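Local coordinates for protein HTH-type transcriptional regulator AscG (Escherichia coli, PDB 3BRQ) that represses transcription of the cryptic asc operon as a sequence-specific DNA-binding regulator of the LacI family, at residues B[211-214]-B[215-218]; B[44-47]-B[48-52]; B[89-92]-B[93-96]. All coordinates share one frame; numbering follows the deposited sequence.

How the contacts relate
Three local contacts in one chain, one inside a helix, one at a helix start and one running off a helix end, illustrate how similar backbone bonding serves different surroundings. Contact 2 (44-52) and contact 3 (89-96) belong to helices that flank the five-stranded parallel sheet, whereas contact 1 (211-218) belongs to a helix beside the second, mixed sheet. Contacts 2 and 3 have their centres 28 Å apart; contact 1 is 38 Å from contact 2 and 37 Å from contact 3, lying across the chain's centre from the latter. Contacts 1 and 2 both touch the second subunit, while contact 3 does not. A sodium ion lies about 10 Å from the side chain of M211.

Contact 1 (B[211-214]-B[215-218]); sequences MAIG and AMKA
A215 N bonds to M211 O in helix 209-221, and the i to i+4 pattern continues with M216 N to A212 O at 2.8 Å with an almost straight N-H (177°), then with K217 N to I213 O and A218 N to G214 O. Each of these four donors stands tilted from the plane of the carbonyl it reaches; K217 N also makes a weak bond to G214 O.

Among the side chains, I213 and M216, a selenomethionine, meet at an oblique crossing. M216 CE comes to 4.2 Å from I213 CG1 and 4.1 Å from I213 CA. With CG anti to its own carbonyl carbon (chi1 -73°) and a bend at chi3 (-46°), the M216 chain turns its methyl back over the preceding turn. T244 of the same chain packs against both. A215 CB sits 3.3 Å from M211 O, and its methyl faces V191, L145 and L204. K217 lays CB 3.4 Å from G214 O, but its chain then leads away, and NZ is hydrogen-bonded to the backbone oxygen of T244 of the second subunit.

The helix packs A212, A215 and A218, with M211, against its own domain, while I213 and K217 also meet Y243 and P242, respectively, of the second subunit, an arrangement that belongs to the beta-alpha-beta unit of strand 203-206, helix 209-221 and strand 231-235 in the periplasmic-binding-protein-like fold.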
loop_
_atom_site.group_PDB
_atom_site.type_symbol
_atom_site.label_atom_id
_atom_site.label_comp_id
_atom_site.label_asym_id
_atom_site.label_seq_id
_atom_site.Cartn_x
_atom_site.Cartn_y
_atom_site.Cartn_z
HETATM N N MSE B 211 -6.747 6.734 -8.908
HETATM C CA MSE B 211 -7.454 7.150 -10.068
HETATM C C MSE B 211 -7.403 8.657 -10.293
HETATM O O MSE B 211 -7.331 9.074 -11.451
HETATM C CB MSE B 211 -8.918 6.648 -9.993
HETATM C CG MSE B 211 -9.011 5.068 -10.087
HETATM SE SE MSE B 211 -10.941 4.660 -10.278
HETATM C CE MSE B 211 -11.292 5.405 -11.932
ATOM N N ALA B 212 -7.437 9.482 -9.237
ATOM C CA ALA B 212 -7.410 10.940 -9.398
ATOM C C ALA B 212 -6.039 11.282 -10.026
ATOM O O ALA B 212 -5.948 12.165 -10.849
ATOM C CB ALA B 212 -7.567 11.648 -8.065
ATOM N N ILE B 213 -4.999 10.581 -9.629
ATOM C CA ILE B 213 -3.660 10.894 -10.210
ATOM C C ILE B 213 -3.602 10.448 -11.685
ATOM O O ILE B 213 -3.125 11.197 -12.555
ATOM C CB ILE B 213 -2.518 10.277 -9.393
ATOM C CG1 ILE B 213 -2.389 10.967 -8.027
ATOM C CG2 ILE B 213 -1.138 10.398 -10.156
ATOM C CD1 ILE B 213 -1.658 10.115 -6.922
ATOM N N GLY B 214 -4.167 9.280 -11.985
ATOM C CA GLY B 214 -4.212 8.873 -13.371
ATOM C C GLY B 214 -4.947 9.915 -14.160
ATOM O O GLY B 214 -4.576 10.240 -15.309
ATOM N N ALA B 215 -6.045 10.404 -13.576
ATOM C CA ALA B 215 -6.916 11.329 -14.268
ATOM C C ALA B 215 -6.254 12.720 -14.476
ATOM O O ALA B 215 -6.246 13.239 -15.567
ATOM C CB ALA B 215 -8.328 11.427 -13.500
HETATM N N MSE B 216 -5.605 13.272 -13.449
HETATM C CA MSE B 216 -4.780 14.450 -13.654
HETATM C C MSE B 216 -3.727 14.257 -14.775
HETATM O O MSE B 216 -3.377 15.215 -15.483
HETATM C CB MSE B 216 -4.081 14.877 -12.367
HETATM C CG MSE B 216 -5.006 15.507 -11.390
HETATM SE SE MSE B 216 -4.254 16.273 -9.831
HETATM C CE MSE B 216 -3.022 14.881 -9.275
ATOM N N LYS B 217 -3.241 13.041 -14.967
ATOM C CA LYS B 217 -2.192 12.824 -15.997
ATOM C C LYS B 217 -2.838 12.934 -17.382
ATOM O O LYS B 217 -2.389 13.644 -18.270
ATOM C CB LYS B 217 -1.465 11.467 -15.796
ATOM C CG LYS B 217 -0.443 11.109 -16.870
ATOM C CD LYS B 217 0.853 11.895 -16.688
ATOM C CE LYS B 217 1.908 11.516 -17.713
ATOM N NZ LYS B 217 3.129 12.400 -17.519
ATOM N N ALA B 218 -3.963 12.278 -17.530
ATOM C CA ALA B 218 -4.619 12.239 -18.837
ATOM C C ALA B 218 -5.122 13.653 -19.183
ATOM O O ALA B 218 -5.096 14.066 -20.356
ATOM C CB ALA B 218 -5.716 11.199 -18.832
#

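Contact 2 (B[44-47]-B[48-52]); sequences ARMA and EEKGR
A Schellman motif joins A47 to R52 and ends helix 36-49, just before strand 53-60 of the beta-alpha-beta unit that starts with strand 21-27. R52 N reaches back to A47 O at 3.0 Å, with the donor tilted 32° from the carbonyl plane, and inside this loop G51 N bonds to E48 O. G51, the C-prime residue, takes a positive phi (75°). Before the turn, E48 N, E49 N and K50 N bond to the carbonyls of A44, R45 and M46.

On one flank the selenomethionine M46 and K50 run side by side in the same direction: M46 CE touches K50 CG at 3.7 Å and K50 CE at 3.9 Å. Bends at chi2 and chi3 of M46 bring that methyl against the lysine, whose own chain bends at chi2. Helix 255-270 lies against both, through I263 and I267.

On another flank R45 and E48 also lie alongside each other, their guanidinium and carboxylate planes 43° apart. R45 NE and E48 OE1 form only a long salt bridge at 3.8 Å, and its exact length is doubtful because the position of OE1 is less sure. E49 CG comes 3.3 Å from R45 O.

No N-H of R45 points at OE1, which implies attraction between charges without a directed bond. E48 OE2 is hydrogen-bonded to H61 of the second subunit, so the positive charge of R45 is likely to steady this carboxylate by proximity, while R45 also packs on H61 of the second subunit.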
loop_
_atom_site.group_PDB
_atom_site.type_symbol
_atom_site.label_atom_id
_atom_site.label_comp_id
_atom_site.label_asym_id
_atom_site.label_seq_id
_atom_site.Cartn_x
_atom_site.Cartn_y
_atom_site.Cartn_z
ATOM N N ALA B 44 -1.645 -4.156 14.792
ATOM C CA ALA B 44 -0.463 -4.904 15.299
ATOM C C ALA B 44 0.153 -4.162 16.451
ATOM O O ALA B 44 0.411 -4.732 17.480
ATOM C CB ALA B 44 0.619 -5.086 14.203
ATOM N N ARG B 45 0.392 -2.874 16.262
ATOM C CA ARG B 45 0.882 -2.058 17.362
ATOM C C ARG B 45 -0.023 -2.141 18.616
ATOM O O ARG B 45 0.460 -2.360 19.724
ATOM C CB ARG B 45 1.078 -0.621 16.877
ATOM C CG ARG B 45 2.275 0.054 17.472
ATOM C CD ARG B 45 3.591 -0.608 17.049
ATOM N NE ARG B 45 4.639 -0.329 18.040
ATOM C CZ ARG B 45 5.810 0.268 17.786
ATOM N NH1 ARG B 45 6.119 0.657 16.546
ATOM N NH2 ARG B 45 6.689 0.471 18.780
HETATM N N MSE B 46 -1.336 -2.045 18.445
HETATM C CA MSE B 46 -2.205 -2.032 19.612
HETATM C C MSE B 46 -2.193 -3.375 20.341
HETATM O O MSE B 46 -2.099 -3.427 21.572
HETATM C CB MSE B 46 -3.636 -1.687 19.206
HETATM C CG MSE B 46 -4.044 -0.246 19.440
HETATM SE SE MSE B 46 -5.675 -0.282 20.514
HETATM C CE MSE B 46 -4.832 -0.805 22.221
ATOM N N ALA B 47 -2.296 -4.469 19.583
ATOM C CA ALA B 47 -2.179 -5.805 20.138
ATOM C C ALA B 47 -0.823 -5.975 20.842
ATOM O O ALA B 47 -0.770 -6.475 21.969
ATOM C CB ALA B 47 -2.344 -6.868 19.039
ATOM N N GLU B 48 0.257 -5.554 20.199
ATOM C CA GLU B 48 1.596 -5.722 20.802
ATOM C C GLU B 48 1.644 -5.021 22.167
ATOM O O GLU B 48 2.003 -5.650 23.178
ATOM C CB GLU B 48 2.707 -5.241 19.847
ATOM C CG GLU B 48 4.120 -5.270 20.420
ATOM C CD GLU B 48 5.155 -4.809 19.422
ATOM O OE1 GLU B 48 4.817 -4.069 18.490
ATOM O OE2 GLU B 48 6.325 -5.196 19.536
ATOM N N GLU B 49 1.206 -3.757 22.217
ATOM C CA GLU B 49 1.289 -2.986 23.458
ATOM C C GLU B 49 0.447 -3.614 24.558
ATOM O O GLU B 49 0.825 -3.565 25.729
ATOM C CB GLU B 49 0.870 -1.526 23.256
ATOM C CG GLU B 49 1.783 -0.710 22.298
ATOM C CD GLU B 49 1.375 0.766 22.213
ATOM O OE1 GLU B 49 1.328 1.410 23.298
ATOM O OE2 GLU B 49 1.096 1.290 21.090
ATOM N N LYS B 50 -0.693 -4.189 24.200
ATOM C CA LYS B 50 -1.541 -4.822 25.205
ATOM C C LYS B 50 -1.234 -6.303 25.511
ATOM O O LYS B 50 -2.041 -6.960 26.185
ATOM C CB LYS B 50 -3.019 -4.654 24.834
ATOM C CG LYS B 50 -3.505 -3.167 24.754
ATOM C CD LYS B 50 -3.535 -2.469 26.117
ATOM C CE LYS B 50 -3.847 -0.940 25.987
ATOM N NZ LYS B 50 -3.208 -0.122 27.103
ATOM N N GLY B 51 -0.116 -6.829 24.987
ATOM C CA GLY B 51 0.338 -8.185 25.307
ATOM C C GLY B 51 -0.442 -9.305 24.656
ATOM O O GLY B 51 -0.423 -10.440 25.167
ATOM N N ARG B 52 -1.141 -8.989 23.551
ATOM C CA ARG B 52 -1.831 -9.976 22.720
ATOM C C ARG B 52 -1.024 -10.393 21.488
ATOM O O ARG B 52 -0.312 -9.587 20.911
ATOM C CB ARG B 52 -3.199 -9.434 22.241
ATOM C CG ARG B 52 -4.341 -9.612 23.224
ATOM C CD ARG B 52 -4.162 -8.767 24.491
ATOM N NE ARG B 52 -5.110 -9.138 25.537
ATOM C CZ ARG B 52 -5.405 -8.387 26.602
ATOM N NH1 ARG B 52 -4.828 -7.201 26.781
ATOM N NH2 ARG B 52 -6.313 -8.815 27.483
#

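Contact 3 (B[89-92]-B[93-96]); sequences SVDE and IDDI
I93 folds over the first turn of helix 90-98, its N bonded to S89 O at 3.0 Å and its CG1 and CD1 each 3.4 Å from that oxygen. CG1 stands anti to the carbonyl carbon (chi1 -57°), which carries the ethyl arm back beside the S89 carbonyl, while P85, L111 and V106 pack against the side chain. Replacing I93 with an alanine takes away the ethyl arm and the branch, and would probably leave a gap against P85, L111 and V106.

D94 comes next. Its N bonds to V90 O at 2.8 Å in the carbonyl plane, and its carboxylate runs alongside V90, OD2 being 4.0 Å from V90 CG1. OD2 also lies 4.4 Å from D91 OD1, a like-charged pair; a water lies within reach of both oxygens, though with more acceptors around it than protons to give. The D94 carboxylate takes hydrogen bonds from the backbone N of K113 and N114, likely easing this repulsion.

D95 N bonds to D91 O, and D95 CG lies 3.4 Å from that oxygen; a second water near D95 OD1 may also reach D91 O. At I96, whose N bonds to E92 O, CD1 lies 3.4 Å from the same acceptor and the side chain packs on I104 and I70.

The helix starts with a capping box: E92 N bonds to S89 OG, and S89 N returns a nearly straight bond (178°) to the anti lone pair of E92 OE1. A salt bridge from E92 OE2 to R67 ties the start of this beta-alpha-beta helix, between strands 80-84 and 104-107, to neighbouring helix 63-75.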
loop_
_atom_site.group_PDB
_atom_site.type_symbol
_atom_site.label_atom_id
_atom_site.label_comp_id
_atom_site.label_asym_id
_atom_site.label_seq_id
_atom_site.Cartn_x
_atom_site.Cartn_y
_atom_site.Cartn_z
ATOM N N SER B 89 -22.884 -9.947 3.445
ATOM C CA SER B 89 -23.953 -8.967 3.644
ATOM C C SER B 89 -23.997 -8.633 5.124
ATOM O O SER B 89 -23.566 -9.413 5.973
ATOM C CB SER B 89 -25.287 -9.544 3.230
ATOM O OG SER B 89 -25.634 -10.553 4.129
ATOM N N VAL B 90 -24.489 -7.451 5.449
ATOM C CA VAL B 90 -24.815 -7.086 6.857
ATOM C C VAL B 90 -25.492 -8.205 7.686
ATOM O O VAL B 90 -25.032 -8.565 8.793
ATOM C CB VAL B 90 -25.583 -5.722 6.862
ATOM C CG1 VAL B 90 -26.559 -5.568 8.023
ATOM C CG2 VAL B 90 -24.547 -4.598 6.850
ATOM N N ASP B 91 -26.570 -8.763 7.135
ATOM C CA ASP B 91 -27.286 -9.831 7.775
ATOM C C ASP B 91 -26.428 -11.052 7.980
ATOM O O ASP B 91 -26.540 -11.679 9.008
ATOM C CB ASP B 91 -28.528 -10.222 6.970
ATOM C CG ASP B 91 -29.561 -9.120 6.957
ATOM O OD1 ASP B 91 -29.615 -8.359 7.943
ATOM O OD2 ASP B 91 -30.328 -9.020 5.973
ATOM N N GLU B 92 -25.615 -11.416 6.989
ATOM C CA GLU B 92 -24.668 -12.532 7.199
ATOM C C GLU B 92 -23.730 -12.252 8.366
ATOM O O GLU B 92 -23.465 -13.128 9.181
ATOM C CB GLU B 92 -23.871 -12.823 5.941
ATOM C CG GLU B 92 -24.708 -13.546 4.896
ATOM C CD GLU B 92 -23.990 -13.720 3.546
ATOM O OE1 GLU B 92 -23.499 -12.737 2.954
ATOM O OE2 GLU B 92 -23.929 -14.871 3.082
ATOM N N ILE B 93 -23.237 -11.021 8.458
ATOM C CA ILE B 93 -22.387 -10.633 9.573
ATOM C C ILE B 93 -23.159 -10.718 10.910
ATOM O O ILE B 93 -22.643 -11.286 11.865
ATOM C CB ILE B 93 -21.702 -9.263 9.332
ATOM C CG1 ILE B 93 -20.863 -9.309 8.015
ATOM C CG2 ILE B 93 -20.770 -8.928 10.527
ATOM C CD1 ILE B 93 -20.735 -7.946 7.208
ATOM N N ASP B 94 -24.418 -10.238 10.961
ATOM C CA ASP B 94 -25.189 -10.335 12.193
ATOM C C ASP B 94 -25.347 -11.823 12.604
ATOM O O ASP B 94 -25.267 -12.179 13.784
ATOM C CB ASP B 94 -26.579 -9.656 12.044
ATOM C CG ASP B 94 -26.540 -8.138 12.301
ATOM O OD1 ASP B 94 -25.899 -7.704 13.287
ATOM O OD2 ASP B 94 -27.182 -7.375 11.520
ATOM N N ASP B 95 -25.549 -12.696 11.622
ATOM C CA ASP B 95 -25.755 -14.113 11.933
ATOM C C ASP B 95 -24.479 -14.708 12.487
ATOM O O ASP B 95 -24.504 -15.477 13.453
ATOM C CB ASP B 95 -26.195 -14.876 10.690
ATOM C CG ASP B 95 -27.673 -14.641 10.336
ATOM O OD1 ASP B 95 -28.431 -14.117 11.162
ATOM O OD2 ASP B 95 -28.061 -15.010 9.206
ATOM N N ILE B 96 -23.343 -14.316 11.914
ATOM C CA ILE B 96 -22.074 -14.798 12.440
ATOM C C ILE B 96 -21.944 -14.428 13.906
ATOM O O ILE B 96 -21.658 -15.297 14.733
ATOM C CB ILE B 96 -20.875 -14.363 11.557
ATOM C CG1 ILE B 96 -20.846 -15.208 10.284
ATOM C CG2 ILE B 96 -19.508 -14.588 12.251
ATOM C CD1 ILE B 96 -20.392 -14.470 9.080
HETATM O O HOH W 1 -29.276 -8.278 10.551
HETATM O O HOH W 2 -29.594 -11.668 10.166
#